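Local atomic coordinates of protein prgH (Salmonella enterica subsp. enterica serovar Typhimurium, PDB entry 4G2S), a protein that is probably a component of the type III secretion basal body used in Salmonella cell invasion, here represented by its FHA domain. Residues Pro6-Ser14 and Leu100-Trp111; Thr72-Lys80 and Arg87-Gly98. All coordinates share one frame; numbering follows the deposited sequence.

In the fold
Contact 1 joins the two ends of the chain, strand 7-11 beside strand 100-106, in the four-stranded antiparallel sheet. Contact 2 falls between them in sequence. It begins in strands 74-80 and 83-88, at one margin of the five-stranded mixed sheet, and its second segment then passes into the first sheet as strand 95-97, next to 100-106. The centres of the two contacts lie about 11 Å apart. They meet directly through probable backbone hydrogen bonds, Asn92 N to Ile104 O at 2.8 Å and Ile95 N to Ile102 O at 2.9 Å. Together they tie the chain ends and both sheets into one compact domain.

Contact 1 of 2, residues Pro6-Ser14 and Leu100-Trp111; sequences PYIVRLLNS and LLILIRPESEPW
Leu12 leans across Leu101, Leu103 and Trp111, just beyond the end of strand 7-11. Its CB lies 3.6 Å from Leu101 O, the same carbonyl that accepts the Leu12 N-H. Leu12 CG rests on Leu103 CB. Leu12 CD1 is pressed against Leu101 CD2 at 3.4 Å, tighter than usual carbon packing, while Leu12 CD2 lies 3.8 Å from Trp111 NE1. The Asn13 side chain replaces a backbone acceptor: Asn13 OD1 accepts Leu101 N at 2.8 Å, the donor standing above the amide's carbonyl plane. A chi1 of 74° sets CG between the backbone N and the carbonyl carbon and turns the amide toward that N-H. Strands 7-11 and 100-106 are antiparallel partners in one sheet of this FHA domain, with Ile8-Arg105 and Arg10-Leu103 as hydrogen-bonded pairs. On the face carrying Val9, Leu11, Ile102 and Ile104, Leu11 CD2 meets Ile102 CG2 at 3.8 Å, and this apolar layer packs on strands 51-55 and 63-67. On the other face Ile8 CD1 sits over the Arg105 guanidinium, 3.4 Å from NH2. Arg105 NH1 bonds in the guanidinium plane to Glu107 O at 2.8 Å. The extended Arg10 chain crosses Trp111 at about a right angle, Arg10 CD and NE near Trp111 CD1, with guanidinium and ring planes 45° apart. Arg105 NH2 and Arg10 NH1 make salt bridges to Glu20, Arg10 NH2 to Glu64 of a second subunit.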
loop_
_atom_site.group_PDB
_atom_site.type_symbol
_atom_site.label_atom_id
_atom_site.label_comp_id
_atom_site.label_asym_id
_atom_site.label_seq_id
_atom_site.Cartn_x
_atom_site.Cartn_y
_atom_site.Cartn_z
ATOM N N PRO A 6 -20.918 24.545 -6.914
ATOM C CA PRO A 6 -19.501 24.341 -7.056
ATOM C C PRO A 6 -19.198 23.561 -8.348
ATOM O O PRO A 6 -20.113 23.273 -9.143
ATOM C CB PRO A 6 -19.184 23.566 -5.783
ATOM C CG PRO A 6 -20.339 22.630 -5.681
ATOM C CD PRO A 6 -21.523 23.329 -6.349
ATOM N N TYR A 7 -17.925 23.203 -8.542
ATOM C CA TYR A 7 -17.459 22.793 -9.815
ATOM C C TYR A 7 -16.749 21.446 -9.701
ATOM O O TYR A 7 -16.301 21.051 -8.642
ATOM C CB TYR A 7 -16.495 23.831 -10.381
ATOM C CG TYR A 7 -17.121 25.186 -10.606
ATOM C CD1 TYR A 7 -17.884 25.452 -11.740
ATOM C CD2 TYR A 7 -16.954 26.213 -9.664
ATOM C CE1 TYR A 7 -18.506 26.698 -11.917
ATOM C CE2 TYR A 7 -17.534 27.455 -9.861
ATOM C CZ TYR A 7 -18.294 27.690 -10.985
ATOM O OH TYR A 7 -18.856 28.920 -11.142
ATOM N N ILE A 8 -16.676 20.751 -10.820
ATOM C CA ILE A 8 -16.094 19.426 -10.858
ATOM C C ILE A 8 -15.078 19.428 -11.967
ATOM O O ILE A 8 -15.320 20.051 -13.027
ATOM C CB ILE A 8 -17.214 18.389 -11.120
ATOM C CG1 ILE A 8 -18.078 18.248 -9.872
ATOM C CG2 ILE A 8 -16.648 17.056 -11.515
ATOM C CD1 ILE A 8 -19.315 17.388 -10.056
ATOM N N VAL A 9 -13.940 18.751 -11.752
ATOM C CA VAL A 9 -13.036 18.503 -12.852
ATOM C C VAL A 9 -13.291 17.101 -13.327
ATOM O O VAL A 9 -13.160 16.170 -12.522
ATOM C CB VAL A 9 -11.565 18.565 -12.450
ATOM C CG1 VAL A 9 -10.707 18.346 -13.719
ATOM C CG2 VAL A 9 -11.300 19.908 -11.874
ATOM N N ARG A 10 -13.571 16.972 -14.620
ATOM C CA ARG A 10 -13.686 15.724 -15.307
ATOM C C ARG A 10 -12.495 15.486 -16.243
ATOM O O ARG A 10 -12.097 16.334 -17.078
ATOM C CB ARG A 10 -15.015 15.660 -16.093
ATOM C CG ARG A 10 -15.243 14.293 -16.756
ATOM C CD ARG A 10 -16.371 14.313 -17.786
ATOM N NE ARG A 10 -16.626 13.001 -18.344
ATOM C CZ ARG A 10 -17.491 12.098 -17.880
ATOM N NH1 ARG A 10 -18.226 12.300 -16.784
ATOM N NH2 ARG A 10 -17.626 10.952 -18.544
ATOM N N LEU A 11 -11.956 14.288 -16.147
ATOM C CA LEU A 11 -10.879 13.863 -17.081
ATOM C C LEU A 11 -11.491 13.393 -18.380
ATOM O O LEU A 11 -12.509 12.676 -18.381
ATOM C CB LEU A 11 -10.085 12.778 -16.414
ATOM C CG LEU A 11 -9.406 13.199 -15.112
ATOM C CD1 LEU A 11 -8.471 12.055 -14.725
ATOM C CD2 LEU A 11 -8.682 14.473 -15.169
ATOM N N LEU A 12 -10.942 13.819 -19.506
ATOM C CA LEU A 12 -11.515 13.450 -20.804
ATOM C C LEU A 12 -10.577 12.543 -21.589
ATOM O O LEU A 12 -10.908 12.140 -22.684
ATOM C CB LEU A 12 -11.828 14.693 -21.655
ATOM C CG LEU A 12 -12.760 15.768 -21.082
ATOM C CD1 LEU A 12 -12.995 16.823 -22.156
ATOM C CD2 LEU A 12 -14.057 15.129 -20.629
ATOM N N ASN A 13 -9.410 12.280 -21.026
ATOM C CA ASN A 13 -8.473 11.262 -21.464
ATOM C C ASN A 13 -7.698 10.707 -20.267
ATOM O O ASN A 13 -8.115 10.939 -19.117
ATOM C CB ASN A 13 -7.550 11.780 -22.561
ATOM C CG ASN A 13 -6.500 12.727 -22.049
ATOM O OD1 ASN A 13 -6.610 13.239 -20.946
ATOM N ND2 ASN A 13 -5.549 13.081 -22.914
ATOM N N SER A 14 -6.586 10.024 -20.538
ATOM C CA SER A 14 -5.841 9.242 -19.510
ATOM C C SER A 14 -6.556 7.918 -19.174
ATOM O O SER A 14 -7.677 7.645 -19.620
ATOM C CB SER A 14 -5.501 10.034 -18.244
ATOM O OG SER A 14 -6.562 9.974 -17.249
ATOM N N LEU A 100 -2.602 16.023 -20.856
ATOM C CA LEU A 100 -3.876 15.748 -20.255
ATOM C C LEU A 100 -4.988 16.614 -20.821
ATOM O O LEU A 100 -4.792 17.829 -21.078
ATOM C CB LEU A 100 -3.784 15.973 -18.746
ATOM C CG LEU A 100 -4.921 15.467 -17.927
ATOM C CD1 LEU A 100 -5.004 13.935 -17.977
ATOM C CD2 LEU A 100 -4.773 16.020 -16.532
ATOM N N LEU A 101 -6.170 16.022 -20.942
ATOM C CA LEU A 101 -7.361 16.758 -21.358
ATOM C C LEU A 101 -8.454 16.679 -20.260
ATOM O O LEU A 101 -8.866 15.577 -19.801
ATOM C CB LEU A 101 -7.812 16.206 -22.724
ATOM C CG LEU A 101 -8.540 17.076 -23.727
ATOM C CD1 LEU A 101 -8.902 16.277 -24.957
ATOM C CD2 LEU A 101 -9.796 17.573 -23.066
ATOM N N ILE A 102 -8.897 17.855 -19.800
ATOM C CA ILE A 102 -9.857 17.948 -18.725
ATOM C C ILE A 102 -10.974 18.831 -19.145
ATOM O O ILE A 102 -10.899 19.539 -20.107
ATOM C CB ILE A 102 -9.244 18.552 -17.428
ATOM C CG1 ILE A 102 -8.825 20.004 -17.651
ATOM C CG2 ILE A 102 -7.984 17.788 -16.992
ATOM C CD1 ILE A 102 -8.382 20.680 -16.349
ATOM N N LEU A 103 -12.006 18.858 -18.327
ATOM C CA LEU A 103 -13.142 19.669 -18.590
ATOM C C LEU A 103 -13.623 20.090 -17.205
ATOM O O LEU A 103 -13.541 19.277 -16.310
ATOM C CB LEU A 103 -14.188 18.817 -19.349
ATOM C CG LEU A 103 -15.406 19.672 -19.660
ATOM C CD1 LEU A 103 -15.907 19.355 -21.062
ATOM C CD2 LEU A 103 -16.504 19.533 -18.619
ATOM N N ILE A 104 -13.982 21.382 -16.989
ATOM C CA ILE A 104 -14.480 21.855 -15.695
ATOM C C ILE A 104 -15.973 22.187 -15.915
ATOM O O ILE A 104 -16.317 22.975 -16.832
ATOM C CB ILE A 104 -13.709 23.098 -15.167
ATOM C CG1 ILE A 104 -12.198 22.824 -15.065
ATOM C CG2 ILE A 104 -14.271 23.532 -13.829
ATOM C CD1 ILE A 104 -11.328 24.074 -14.888
ATOM N N ARG A 105 -16.847 21.579 -15.114
ATOM C CA ARG A 105 -18.298 21.781 -15.232
ATOM C C ARG A 105 -18.937 22.125 -13.876
ATOM O O ARG A 105 -18.444 21.707 -12.841
ATOM C CB ARG A 105 -18.972 20.518 -15.791
ATOM C CG ARG A 105 -18.935 19.372 -14.846
ATOM C CD ARG A 105 -19.492 18.098 -15.486
ATOM N NE ARG A 105 -19.680 17.047 -14.501
ATOM C CZ ARG A 105 -20.626 17.025 -13.585
ATOM N NH1 ARG A 105 -21.526 17.992 -13.507
ATOM N NH2 ARG A 105 -20.739 15.974 -12.799
ATOM N N PRO A 106 -20.083 22.856 -13.886
ATOM C CA PRO A 106 -20.911 22.918 -12.711
ATOM C C PRO A 106 -21.448 21.551 -12.329
ATOM O O PRO A 106 -21.755 20.721 -13.218
ATOM C CB PRO A 106 -22.070 23.776 -13.150
ATOM C CG PRO A 106 -21.550 24.576 -14.276
ATOM C CD PRO A 106 -20.654 23.643 -14.986
ATOM N N GLU A 107 -21.587 21.324 -11.042
ATOM C CA GLU A 107 -21.989 20.017 -10.576
ATOM C C GLU A 107 -23.342 19.622 -11.205
ATOM O O GLU A 107 -23.553 18.477 -11.609
ATOM C CB GLU A 107 -22.060 20.019 -9.065
ATOM C CG GLU A 107 -22.430 18.674 -8.452
ATOM C CD GLU A 107 -22.482 18.757 -6.937
ATOM O OE1 GLU A 107 -22.538 19.894 -6.412
ATOM O OE2 GLU A 107 -22.448 17.700 -6.268
ATOM N N SER A 108 -24.222 20.620 -11.313
ATOM C CA SER A 108 -25.554 20.475 -11.867
ATOM C C SER A 108 -25.633 20.246 -13.383
ATOM O O SER A 108 -26.694 19.920 -13.889
ATOM C CB SER A 108 -26.304 21.759 -11.568
ATOM O OG SER A 108 -25.587 22.836 -12.161
ATOM N N GLU A 109 -24.541 20.428 -14.113
ATOM C CA GLU A 109 -24.525 20.200 -15.579
ATOM C C GLU A 109 -23.644 19.010 -16.007
ATOM O O GLU A 109 -22.429 19.196 -16.317
ATOM C CB GLU A 109 -24.059 21.472 -16.287
ATOM C CG GLU A 109 -25.005 22.668 -16.064
ATOM C CD GLU A 109 -24.598 23.955 -16.794
ATOM O OE1 GLU A 109 -23.502 23.948 -17.388
ATOM O OE2 GLU A 109 -25.385 24.967 -16.781
ATOM N N PRO A 110 -24.238 17.805 -16.071
ATOM C CA PRO A 110 -23.452 16.625 -16.463
ATOM C C PRO A 110 -22.870 16.751 -17.878
ATOM O O PRO A 110 -23.513 17.327 -18.754
ATOM C CB PRO A 110 -24.475 15.476 -16.412
ATOM C CG PRO A 110 -25.595 15.985 -15.537
ATOM C CD PRO A 110 -25.644 17.463 -15.772
ATOM N N TRP A 111 -21.663 16.240 -18.094
ATOM C CA TRP A 111 -21.044 16.249 -19.438
ATOM C C TRP A 111 -21.423 15.044 -20.203
ATOM O O TRP A 111 -21.748 15.174 -21.393
ATOM C CB TRP A 111 -19.526 16.371 -19.353
ATOM C CG TRP A 111 -18.727 16.255 -20.665
ATOM C CD1 TRP A 111 -18.012 15.146 -21.123
ATOM C CD2 TRP A 111 -18.536 17.270 -21.736
ATOM N NE1 TRP A 111 -17.408 15.411 -22.348
ATOM C CE2 TRP A 111 -17.667 16.646 -22.755
ATOM C CE3 TRP A 111 -18.986 18.577 -21.957
ATOM C CZ2 TRP A 111 -17.290 17.323 -23.928
ATOM C CZ3 TRP A 111 -18.578 19.244 -23.126
ATOM C CH2 TRP A 111 -17.743 18.629 -24.077
#

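Contact 2 of 2, residues Thr72-Lys80 and Arg87-Gly98; sequences TEIILHELK and RSVQLNTPIQVG
Strand 74-80 runs antiparallel to the end of strand 83-88, with Leu76-Arg87 as a hydrogen-bonded pair and Ile75-Ser88 as a non-hydrogen-bonded one; Val89 N continues the pattern to Ile74 O at 2.9 Å. Strand 95-97, in the other sheet, brings Ile95 and Val97 back toward Leu76. Ile74 is held at two points. Its CG2 presses on Val89 CG2 at 3.4 Å and its CD1 on Leu91 CD2, also at 3.4 Å, both pairs tighter than usual and both side chains crossing it at about a right angle. Ile74's branching allows this: CG2 lies anti to the backbone N, while CG1, with chi1 of -58°, lies anti to the carbonyl carbon and carries CD1 toward Leu91. Leu76 CB approaches Val89 CG1. Leu76 CD1 meets Val97 CG2 tip to tip at 3.9 Å, and the Leu76 and Ile95 side chains pass in opposite directions, Ile95 CG2 lying 4.0 Å from Leu76 CD1; Leu76 CD2 lies beside the Arg87 chain. Ile75, on the face it shares with Ser88, touches Ser88 OG with CD1 at 3.7 Å. Arg87 stretches alongside Leu76 toward strand 95-97, where its NH1 donates to Gln96 O at 3.2 Å with that oxygen in the guanidinium plane. Glu78 OE2 comes to the edge of the Arg87 guanidinium, consistent with a salt bridge, but the modelled approach to Arg87 NH2 is implausibly short and the exact placement doubtful. Lys80 NZ makes a salt bridge to Glu78 OE1 at 3.3 Å, so the carboxylate probably lies between two basic groups. Phe63 and Ile65 of strand 63-67 contribute to the apolar layer around Ile74, Leu76 and Val97. Segment 87-98 thus passes from the hairpin's sheet to strand 95-97 of the other sheet, a connection within the beta-sandwich of an FHA domain.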
loop_
_atom_site.group_PDB
_atom_site.type_symbol
_atom_site.label_atom_id
_atom_site.label_comp_id
_atom_site.label_asym_id
_atom_site.label_seq_id
_atom_site.Cartn_x
_atom_site.Cartn_y
_atom_site.Cartn_z
ATOM N N THR A 72 -17.046 33.160 -9.544
ATOM C CA THR A 72 -17.289 33.860 -10.823
ATOM C C THR A 72 -16.110 33.827 -11.813
ATOM O O THR A 72 -16.306 34.054 -13.006
ATOM C CB THR A 72 -17.671 35.337 -10.608
ATOM O OG1 THR A 72 -16.577 36.021 -9.983
ATOM C CG2 THR A 72 -18.934 35.459 -9.753
ATOM N N GLU A 73 -14.891 33.565 -11.346
ATOM C CA GLU A 73 -13.759 33.413 -12.274
ATOM C C GLU A 73 -12.960 32.143 -11.984
ATOM O O GLU A 73 -12.771 31.806 -10.814
ATOM C CB GLU A 73 -12.856 34.657 -12.266
ATOM C CG GLU A 73 -11.999 34.861 -11.013
ATOM C CD GLU A 73 -10.783 35.753 -11.249
ATOM O OE1 GLU A 73 -10.750 36.502 -12.246
ATOM O OE2 GLU A 73 -9.847 35.702 -10.428
ATOM N N ILE A 74 -12.525 31.441 -13.049
ATOM C CA ILE A 74 -11.719 30.199 -12.925
ATOM C C ILE A 74 -10.369 30.291 -13.611
ATOM O O ILE A 74 -10.282 30.482 -14.849
ATOM C CB ILE A 74 -12.428 28.889 -13.441
ATOM C CG1 ILE A 74 -13.743 28.639 -12.699
ATOM C CG2 ILE A 74 -11.541 27.677 -13.193
ATOM C CD1 ILE A 74 -14.670 27.694 -13.427
ATOM N N ILE A 75 -9.330 30.066 -12.809
ATOM C CA ILE A 75 -7.956 30.236 -13.223
ATOM C C ILE A 75 -7.201 28.908 -13.122
ATOM O O ILE A 75 -7.246 28.271 -12.103
ATOM C CB ILE A 75 -7.245 31.299 -12.362
ATOM C CG1 ILE A 75 -7.959 32.626 -12.531
ATOM C CG2 ILE A 75 -5.780 31.477 -12.828
ATOM C CD1 ILE A 75 -7.846 33.236 -13.903
ATOM N N LEU A 76 -6.545 28.521 -14.202
ATOM C CA LEU A 76 -5.694 27.373 -14.150
ATOM C C LEU A 76 -4.239 27.845 -14.118
ATOM O O LEU A 76 -3.845 28.719 -14.920
ATOM C CB LEU A 76 -6.011 26.477 -15.304
ATOM C CG LEU A 76 -5.323 25.075 -15.308
ATOM C CD1 LEU A 76 -6.268 24.119 -15.928
ATOM C CD2 LEU A 76 -4.047 25.231 -16.084
ATOM N N HIS A 77 -3.492 27.369 -13.118
ATOM C CA HIS A 77 -2.058 27.637 -13.051
ATOM C C HIS A 77 -1.332 26.417 -13.483
ATOM O O HIS A 77 -1.386 25.390 -12.782
ATOM C CB HIS A 77 -1.664 27.982 -11.653
ATOM C CG HIS A 77 -2.439 29.074 -11.079
ATOM N ND1 HIS A 77 -2.151 30.347 -11.322
ATOM C CD2 HIS A 77 -3.502 29.078 -10.187
ATOM C CE1 HIS A 77 -2.994 31.140 -10.631
ATOM N NE2 HIS A 77 -3.817 30.374 -9.946
ATOM N N GLU A 78 -0.668 26.476 -14.637
ATOM C CA GLU A 78 0.237 25.412 -15.074
ATOM C C GLU A 78 1.584 25.554 -14.450
ATOM O O GLU A 78 2.226 26.582 -14.659
ATOM C CB GLU A 78 0.508 25.497 -16.574
ATOM C CG GLU A 78 -0.604 25.099 -17.444
ATOM C CD GLU A 78 -0.154 24.700 -18.858
ATOM O OE1 GLU A 78 1.048 24.637 -19.238
ATOM O OE2 GLU A 78 -1.078 24.380 -19.561
ATOM N N LEU A 79 2.080 24.501 -13.779
ATOM C CA LEU A 79 3.358 24.567 -13.025
ATOM C C LEU A 79 4.559 24.186 -13.869
ATOM O O LEU A 79 4.627 23.067 -14.361
ATOM C CB LEU A 79 3.309 23.700 -11.790
ATOM C CG LEU A 79 2.109 24.050 -10.875
ATOM C CD1 LEU A 79 2.121 23.191 -9.605
ATOM C CD2 LEU A 79 1.914 25.486 -10.506
ATOM N N LYS A 80 5.470 25.141 -14.082
ATOM C CA LYS A 80 6.742 24.907 -14.791
ATOM C C LYS A 80 7.945 24.997 -13.837
ATOM O O LYS A 80 7.777 25.151 -12.633
ATOM C CB LYS A 80 6.894 25.961 -15.863
ATOM C CG LYS A 80 5.726 26.021 -16.860
ATOM C CD LYS A 80 6.182 26.695 -18.162
ATOM C CE LYS A 80 5.015 27.148 -19.032
ATOM N NZ LYS A 80 4.035 26.046 -19.300
ATOM N N ARG A 87 -3.806 30.903 -16.817
ATOM C CA ARG A 87 -4.830 31.329 -17.826
ATOM C C ARG A 87 -6.228 31.187 -17.251
ATOM O O ARG A 87 -6.479 30.326 -16.409
ATOM C CB ARG A 87 -4.719 30.465 -19.079
ATOM C CG ARG A 87 -4.437 29.029 -18.732
ATOM C CD ARG A 87 -4.686 28.034 -19.865
ATOM N NE ARG A 87 -3.813 26.858 -19.700
ATOM C CZ ARG A 87 -3.992 25.705 -20.338
ATOM N NH1 ARG A 87 -4.981 25.522 -21.191
ATOM N NH2 ARG A 87 -3.162 24.711 -20.115
ATOM N N SER A 88 -7.128 32.045 -17.707
ATOM C CA SER A 88 -8.575 31.871 -17.515
ATOM C C SER A 88 -9.122 30.704 -18.294
ATOM O O SER A 88 -8.736 30.511 -19.445
ATOM C CB SER A 88 -9.337 33.138 -18.039
ATOM O OG SER A 88 -9.907 33.797 -16.943
ATOM N N VAL A 89 -10.021 29.932 -17.703
ATOM C CA VAL A 89 -10.597 28.822 -18.418
ATOM C C VAL A 89 -12.103 28.891 -18.363
ATOM O O VAL A 89 -12.681 29.312 -17.376
ATOM C CB VAL A 89 -10.184 27.412 -17.876
ATOM C CG1 VAL A 89 -8.761 27.074 -18.314
ATOM C CG2 VAL A 89 -10.323 27.347 -16.366
ATOM N N GLN A 90 -12.707 28.398 -19.433
ATOM C CA GLN A 90 -14.146 28.419 -19.589
ATOM C C GLN A 90 -14.731 27.077 -19.207
ATOM O O GLN A 90 -14.077 26.011 -19.374
ATOM C CB GLN A 90 -14.487 28.774 -21.032
ATOM C CG GLN A 90 -13.873 30.084 -21.510
ATOM C CD GLN A 90 -13.740 31.125 -20.396
ATOM O OE1 GLN A 90 -14.730 31.483 -19.748
ATOM N NE2 GLN A 90 -12.500 31.588 -20.143
ATOM N N LEU A 91 -15.940 27.128 -18.659
ATOM C CA LEU A 91 -16.654 25.926 -18.312
ATOM C C LEU A 91 -17.082 25.135 -19.545
ATOM O O LEU A 91 -17.348 25.694 -20.599
ATOM C CB LEU A 91 -17.880 26.233 -17.493
ATOM C CG LEU A 91 -17.662 26.880 -16.142
ATOM C CD1 LEU A 91 -19.028 27.197 -15.560
ATOM C CD2 LEU A 91 -16.956 25.976 -15.179
ATOM N N ASN A 92 -17.151 23.817 -19.396
ATOM C CA ASN A 92 -17.733 22.941 -20.386
ATOM C C ASN A 92 -16.995 22.868 -21.689
ATOM O O ASN A 92 -17.582 22.610 -22.735
ATOM C CB ASN A 92 -19.207 23.250 -20.620
ATOM C CG ASN A 92 -20.019 23.115 -19.366
ATOM O OD1 ASN A 92 -19.715 22.293 -18.512
ATOM N ND2 ASN A 92 -21.046 23.921 -19.235
ATOM N N THR A 93 -15.698 23.046 -21.633
ATOM C CA THR A 93 -14.894 22.928 -22.820
ATOM C C THR A 93 -13.575 22.239 -22.486
ATOM O O THR A 93 -12.981 22.476 -21.422
ATOM C CB THR A 93 -14.760 24.321 -23.546
ATOM O OG1 THR A 93 -13.465 24.496 -24.151
ATOM C CG2 THR A 93 -14.999 25.469 -22.603
ATOM N N PRO A 94 -13.135 21.360 -23.378
ATOM C CA PRO A 94 -11.862 20.714 -23.240
ATOM C C PRO A 94 -10.713 21.705 -23.042
ATOM O O PRO A 94 -10.526 22.631 -23.831
ATOM C CB PRO A 94 -11.679 19.978 -24.563
ATOM C CG PRO A 94 -13.026 19.886 -25.199
ATOM C CD PRO A 94 -13.876 20.941 -24.588
ATOM N N ILE A 95 -9.952 21.464 -22.011
ATOM C CA ILE A 95 -8.798 22.270 -21.616
ATOM C C ILE A 95 -7.621 21.299 -21.690
ATOM O O ILE A 95 -7.628 20.237 -21.014
ATOM C CB ILE A 95 -9.011 22.743 -20.164
ATOM C CG1 ILE A 95 -10.180 23.715 -20.061
ATOM C CG2 ILE A 95 -7.752 23.341 -19.586
ATOM C CD1 ILE A 95 -10.609 23.999 -18.609
ATOM N N GLN A 96 -6.639 21.630 -22.504
ATOM C CA GLN A 96 -5.419 20.868 -22.610
ATOM C C GLN A 96 -4.361 21.367 -21.586
ATOM O O GLN A 96 -3.975 22.525 -21.608
ATOM C CB GLN A 96 -4.861 20.981 -24.016
ATOM C CG GLN A 96 -3.720 20.050 -24.268
ATOM C CD GLN A 96 -3.523 19.730 -25.732
ATOM O OE1 GLN A 96 -4.189 20.290 -26.638
ATOM N NE2 GLN A 96 -2.580 18.847 -25.986
ATOM N N VAL A 97 -3.926 20.492 -20.690
ATOM C CA VAL A 97 -2.763 20.759 -19.817
ATOM C C VAL A 97 -1.698 19.745 -20.028
ATOM O O VAL A 97 -1.878 18.572 -19.670
ATOM C CB VAL A 97 -3.181 20.685 -18.307
ATOM C CG1 VAL A 97 -2.143 21.325 -17.434
ATOM C CG2 VAL A 97 -4.493 21.347 -18.063
ATOM N N GLY A 98 -0.547 20.141 -20.552
ATOM C CA GLY A 98 0.381 19.171 -21.113
ATOM C C GLY A 98 -0.401 18.200 -22.028
ATOM O O GLY A 98 -1.181 18.657 -22.884
#